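Local coordinates for plasmid pRiA4b Orf3-like domain-containing protein (Methanosarcina mazei, PDB 2I1S) that is of unknown function but belongs to the plasmid pRiA4b ORF-3-like family, with a helix packed against a mixed beta sheet, at residues A[11-16]-A[39-44]; A[56-59]-A[64-67]. One frame throughout, in Å; residues are numbered along the deposited sequence.

Contact 1 of 2, residues A[11-16]-A[39-44]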
loop_
_atom_site.group_PDB
_atom_site.type_symbol
_atom_site.label_atom_id
_atom_site.label_comp_id
_atom_site.label_asym_id
_atom_site.label_seq_id
_atom_site.Cartn_x
_atom_site.Cartn_y
_atom_site.Cartn_z
ATOM N N LEU A 11 8.803 -6.776 -1.386
ATOM C CA LEU A 11 8.240 -5.540 -1.927
ATOM C C LEU A 11 8.389 -4.423 -0.928
ATOM O O LEU A 11 8.158 -4.647 0.256
ATOM C CB LEU A 11 6.738 -5.738 -2.227
ATOM C CG LEU A 11 6.383 -6.809 -3.266
ATOM C CD1 LEU A 11 4.854 -6.922 -3.406
ATOM C CD2 LEU A 11 7.064 -6.586 -4.667
ATOM N N LYS A 12 8.770 -3.226 -1.363
ATOM C CA LYS A 12 8.537 -2.062 -0.506
ATOM C C LYS A 12 7.305 -1.333 -0.987
ATOM O O LYS A 12 7.067 -1.227 -2.192
ATOM C CB LYS A 12 9.721 -1.120 -0.475
ATOM C CG LYS A 12 9.639 -0.073 0.620
ATOM C CD LYS A 12 10.826 0.848 0.533
ATOM C CE LYS A 12 10.604 2.018 1.481
ATOM N NZ LYS A 12 11.594 3.115 1.345
ATOM N N LEU A 13 6.497 -0.885 -0.031
ATOM C CA LEU A 13 5.274 -0.108 -0.284
ATOM C C LEU A 13 5.399 1.222 0.415
ATOM O O LEU A 13 5.582 1.251 1.644
ATOM C CB LEU A 13 4.049 -0.808 0.271
ATOM C CG LEU A 13 3.907 -2.317 0.030
ATOM C CD1 LEU A 13 2.612 -2.811 0.639
ATOM C CD2 LEU A 13 3.994 -2.678 -1.440
ATOM N N SER A 14 5.329 2.319 -0.343
ATOM C CA SER A 14 5.426 3.646 0.257
ATOM C C SER A 14 4.270 4.540 -0.147
ATOM O O SER A 14 3.922 4.641 -1.321
ATOM C CB SER A 14 6.790 4.321 -0.033
ATOM O OG SER A 14 6.832 5.032 -1.267
ATOM N N ILE A 15 3.669 5.183 0.844
ATOM C CA ILE A 15 2.682 6.210 0.572
ATOM C C ILE A 15 3.434 7.414 -0.025
ATOM O O ILE A 15 4.360 7.974 0.606
ATOM C CB ILE A 15 1.885 6.616 1.853
ATOM C CG1 ILE A 15 0.986 5.498 2.296
ATOM C CG2 ILE A 15 0.981 7.829 1.571
ATOM C CD1 ILE A 15 0.299 5.794 3.588
ATOM N N LYS A 16 3.051 7.793 -1.241
ATOM C CA LYS A 16 3.568 9.029 -1.866
ATOM C C LYS A 16 3.044 10.331 -1.276
ATOM O O LYS A 16 1.882 10.435 -0.906
ATOM C CB LYS A 16 3.158 9.078 -3.320
ATOM C CG LYS A 16 3.901 8.120 -4.203
ATOM C CD LYS A 16 3.413 8.324 -5.610
ATOM C CE LYS A 16 3.586 9.779 -6.011
ATOM N NZ LYS A 16 3.808 9.841 -7.491
ATOM N N LYS A 39 -5.165 -6.702 -1.733
ATOM C CA LYS A 39 -5.534 -7.099 -0.361
ATOM C C LYS A 39 -4.397 -7.010 0.660
ATOM O O LYS A 39 -4.655 -6.820 1.841
ATOM C CB LYS A 39 -6.156 -8.485 -0.335
ATOM C CG LYS A 39 -7.468 -8.548 -1.045
ATOM C CD LYS A 39 -7.947 -9.966 -1.120
ATOM C CE LYS A 39 -9.288 -10.035 -1.831
ATOM N NZ LYS A 39 -9.607 -11.456 -2.260
ATOM N N ALA A 40 -3.156 -7.174 0.215
ATOM C CA ALA A 40 -2.002 -7.145 1.123
ATOM C C ALA A 40 -1.677 -5.683 1.476
ATOM O O ALA A 40 -1.438 -5.330 2.639
ATOM C CB ALA A 40 -0.792 -7.876 0.494
ATOM N N ILE A 41 -1.694 -4.836 0.454
ATOM C CA ILE A 41 -1.734 -3.380 0.635
ATOM C C ILE A 41 -2.817 -2.894 1.626
ATOM O O ILE A 41 -2.509 -2.121 2.558
ATOM C CB ILE A 41 -1.807 -2.602 -0.751
ATOM C CG1 ILE A 41 -0.624 -2.982 -1.651
ATOM C CG2 ILE A 41 -1.801 -1.062 -0.504
ATOM C CD1 ILE A 41 -0.749 -2.406 -3.114
ATOM N N GLN A 42 -4.065 -3.334 1.442
ATOM C CA GLN A 42 -5.125 -2.917 2.367
ATOM C C GLN A 42 -4.785 -3.294 3.807
ATOM O O GLN A 42 -5.088 -2.537 4.748
ATOM C CB GLN A 42 -6.503 -3.533 1.992
ATOM C CG GLN A 42 -7.150 -3.011 0.724
ATOM C CD GLN A 42 -7.494 -1.549 0.796
ATOM O OE1 GLN A 42 -8.324 -1.148 1.577
ATOM N NE2 GLN A 42 -6.879 -0.744 -0.062
ATOM N N ALA A 43 -4.180 -4.474 3.959
ATOM C CA ALA A 43 -3.817 -5.065 5.242
ATOM C C ALA A 43 -2.719 -4.294 5.945
ATOM O O ALA A 43 -2.891 -3.928 7.107
ATOM C CB ALA A 43 -3.414 -6.521 5.063
ATOM N N VAL A 44 -1.632 -3.991 5.229
ATOM C CA VAL A 44 -0.464 -3.293 5.821
ATOM C C VAL A 44 -0.741 -1.848 6.164
ATOM O O VAL A 44 -0.137 -1.312 7.117
ATOM C CB VAL A 44 0.899 -3.424 5.012
ATOM C CG1 VAL A 44 1.307 -4.828 4.924
ATOM C CG2 VAL A 44 0.820 -2.770 3.618
#
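A helix packed on the face of a mixed beta sheet brings L13, on strand 7-15, against I41 and V44, which lie about one helical turn apart on helix 34-44. One methyl does the touching from the strand: CD1 of L13 lies 3.5 Å from CG2 of V44, tighter than usual for two carbons, and 4.0 Å from CG1 of I41. CD1 of L13 is anti to CA (chi2 -179°), which carries that methyl outward from the strand across a backbone spacing of 7.8 Å between the CA atoms of L13 and I41. The leucine meets the V44 side chain at about a right angle. In V44, CG1 lies anti to the carbonyl carbon (chi1 -61°), which leaves CG2 between the backbone N and the carbonyl carbon, turned to L13. Branched aliphatic residues suit this buried place, since they fill space without bringing polar atoms that would need partners. Backbone hydrogen bonds of K12 with R116 of strand 111-122 and of L13 with R24 of strand 22-29 make strand 7-15 an inner one; the L13 side chain also touches V115. V44 reaches I26 of strand 22-29 and the C-terminal F188, while I41 leans on Y103 of strand 100-105.

Contact 2 of 2, residues A[56-59]-A[64-67]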
loop_
_atom_site.group_PDB
_atom_site.type_symbol
_atom_site.label_atom_id
_atom_site.label_comp_id
_atom_site.label_asym_id
_atom_site.label_seq_id
_atom_site.Cartn_x
_atom_site.Cartn_y
_atom_site.Cartn_z
ATOM N N GLU A 56 -1.161 0.939 -11.932
ATOM C CA GLU A 56 -0.553 1.320 -13.201
ATOM C C GLU A 56 0.851 0.706 -13.230
ATOM O O GLU A 56 1.657 0.954 -12.340
ATOM C CB GLU A 56 -0.382 2.832 -13.297
ATOM C CG GLU A 56 -1.608 3.633 -13.665
ATOM C CD GLU A 56 -1.301 5.128 -13.799
ATOM O OE1 GLU A 56 -0.092 5.529 -13.732
ATOM O OE2 GLU A 56 -2.280 5.901 -13.973
ATOM N N MET A 57 1.151 -0.073 -14.256
ATOM C CA MET A 57 2.490 -0.684 -14.384
ATOM C C MET A 57 2.846 -0.845 -15.866
ATOM O O MET A 57 1.967 -1.136 -16.690
ATOM C CB MET A 57 2.505 -2.029 -13.632
ATOM C CG MET A 57 3.832 -2.733 -13.559
ATOM S SD MET A 57 3.949 -3.905 -12.195
ATOM C CE MET A 57 5.706 -3.859 -12.070
ATOM N N VAL A 58 4.119 -0.617 -16.207
ATOM C CA VAL A 58 4.670 -1.042 -17.506
ATOM C C VAL A 58 4.593 -2.578 -17.688
ATOM O O VAL A 58 5.024 -3.350 -16.808
ATOM C CB VAL A 58 6.154 -0.576 -17.690
ATOM C CG1 VAL A 58 6.821 -1.304 -18.836
ATOM C CG2 VAL A 58 6.226 0.926 -17.894
ATOM N N ASN A 59 4.053 -3.011 -18.826
ATOM C CA ASN A 59 4.010 -4.422 -19.164
ATOM C C ASN A 59 5.328 -4.833 -19.863
ATOM O O ASN A 59 5.657 -4.314 -20.917
ATOM C CB ASN A 59 2.767 -4.674 -20.023
ATOM C CG ASN A 59 2.628 -6.122 -20.500
ATOM O OD1 ASN A 59 3.470 -6.988 -20.244
ATOM N ND2 ASN A 59 1.544 -6.378 -21.226
ATOM N N MET A 64 4.505 -0.946 -22.884
ATOM C CA MET A 64 3.370 -0.025 -22.663
ATOM C C MET A 64 2.950 -0.050 -21.198
ATOM O O MET A 64 3.163 -1.046 -20.509
ATOM C CB MET A 64 2.147 -0.426 -23.509
ATOM C CG MET A 64 2.402 -0.673 -24.979
ATOM S SD MET A 64 2.633 0.859 -25.905
ATOM C CE MET A 64 1.257 1.833 -25.254
ATOM N N LEU A 65 2.328 1.044 -20.748
ATOM C CA LEU A 65 1.763 1.182 -19.400
ATOM C C LEU A 65 0.363 0.557 -19.348
ATOM O O LEU A 65 -0.553 1.032 -20.004
ATOM C CB LEU A 65 1.703 2.681 -19.017
ATOM C CG LEU A 65 1.343 3.106 -17.567
ATOM C CD1 LEU A 65 2.486 2.861 -16.558
ATOM C CD2 LEU A 65 0.895 4.574 -17.487
ATOM N N ASP A 66 0.211 -0.527 -18.596
ATOM C CA ASP A 66 -1.094 -1.181 -18.395
ATOM C C ASP A 66 -1.796 -0.678 -17.142
ATOM O O ASP A 66 -1.153 -0.468 -16.121
ATOM C CB ASP A 66 -0.937 -2.710 -18.267
ATOM C CG ASP A 66 -0.581 -3.386 -19.586
ATOM O OD1 ASP A 66 -0.685 -2.744 -20.665
ATOM O OD2 ASP A 66 -0.223 -4.588 -19.543
ATOM N N LYS A 67 -3.112 -0.502 -17.220
ATOM C CA LYS A 67 -3.938 -0.252 -16.054
ATOM C C LYS A 67 -4.548 -1.579 -15.595
ATOM O O LYS A 67 -5.168 -2.295 -16.397
ATOM C CB LYS A 67 -5.059 0.732 -16.374
ATOM C CG LYS A 67 -4.673 2.208 -16.408
ATOM C CD LYS A 67 -5.935 3.075 -16.177
ATOM C CE LYS A 67 -5.638 4.583 -15.988
ATOM N NZ LYS A 67 -5.176 5.255 -17.246
HETATM O O HOH W 1 0.387 -3.976 -22.896
#
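N59 and D66 cross obliquely, the amide plane turned 62° from the carboxylate, with ND2 of N59 3.0 Å from OD2 of D66. A water joins the same groups, taking a hydrogen bond from ND2 of N59 and giving one to OD1 of D66 at 2.8 Å. Both residues have further partners: OD2 of D66 is bonded to the hydroxyl of Y93, and OD1 of N59 to the backbone N of K61. CG of N59 stands anti to its backbone N (chi1 178°), which directs the amide towards D66. On the face bearing E56, V58, L65 and K67, the side chains of E56 and K67 run side by side, yet OE2 of E56 remains 4.4 Å from NZ of K67, beyond a salt bridge. CD2 of L65 comes to 4.0 Å from OE1 of E56. The charged ends can meet solvent while the aliphatic stems and L65 lie over the strands; buried M57 points to the other face, against Y93 and F94. M57 N donates to D66 O at 3.0 Å, D66 N returns a bond to M57 O, and N59 N donates to M64 O. This is an antiparallel beta hairpin, M57 and D66 forming a hydrogen-bonded pair between the non-hydrogen-bonded pairs E56-K67 and V58-L65.

Overall arrangement
Both contacts reach the same mixed sheet: contact 1 packs a helix on it, contact 2 joins two of its strands. Contact 1 is buried and contact 2 lies at the surface; the centre of contact 1 is about 2 Å, and that of contact 2 about 18 Å, from the centre of the chain. Their own centres are 19 Å apart and their nearest atoms about 8 Å, so they do not touch. Along the chain they follow in series: helix 34-44 leads into strand 53-58, the first arm of the hairpin. Strands 100-105 and 111-122 separate strand 53-58 from strand 7-15. Strand 100-105 links the two regions, since Y103 meets I41 while L102 pairs with E56.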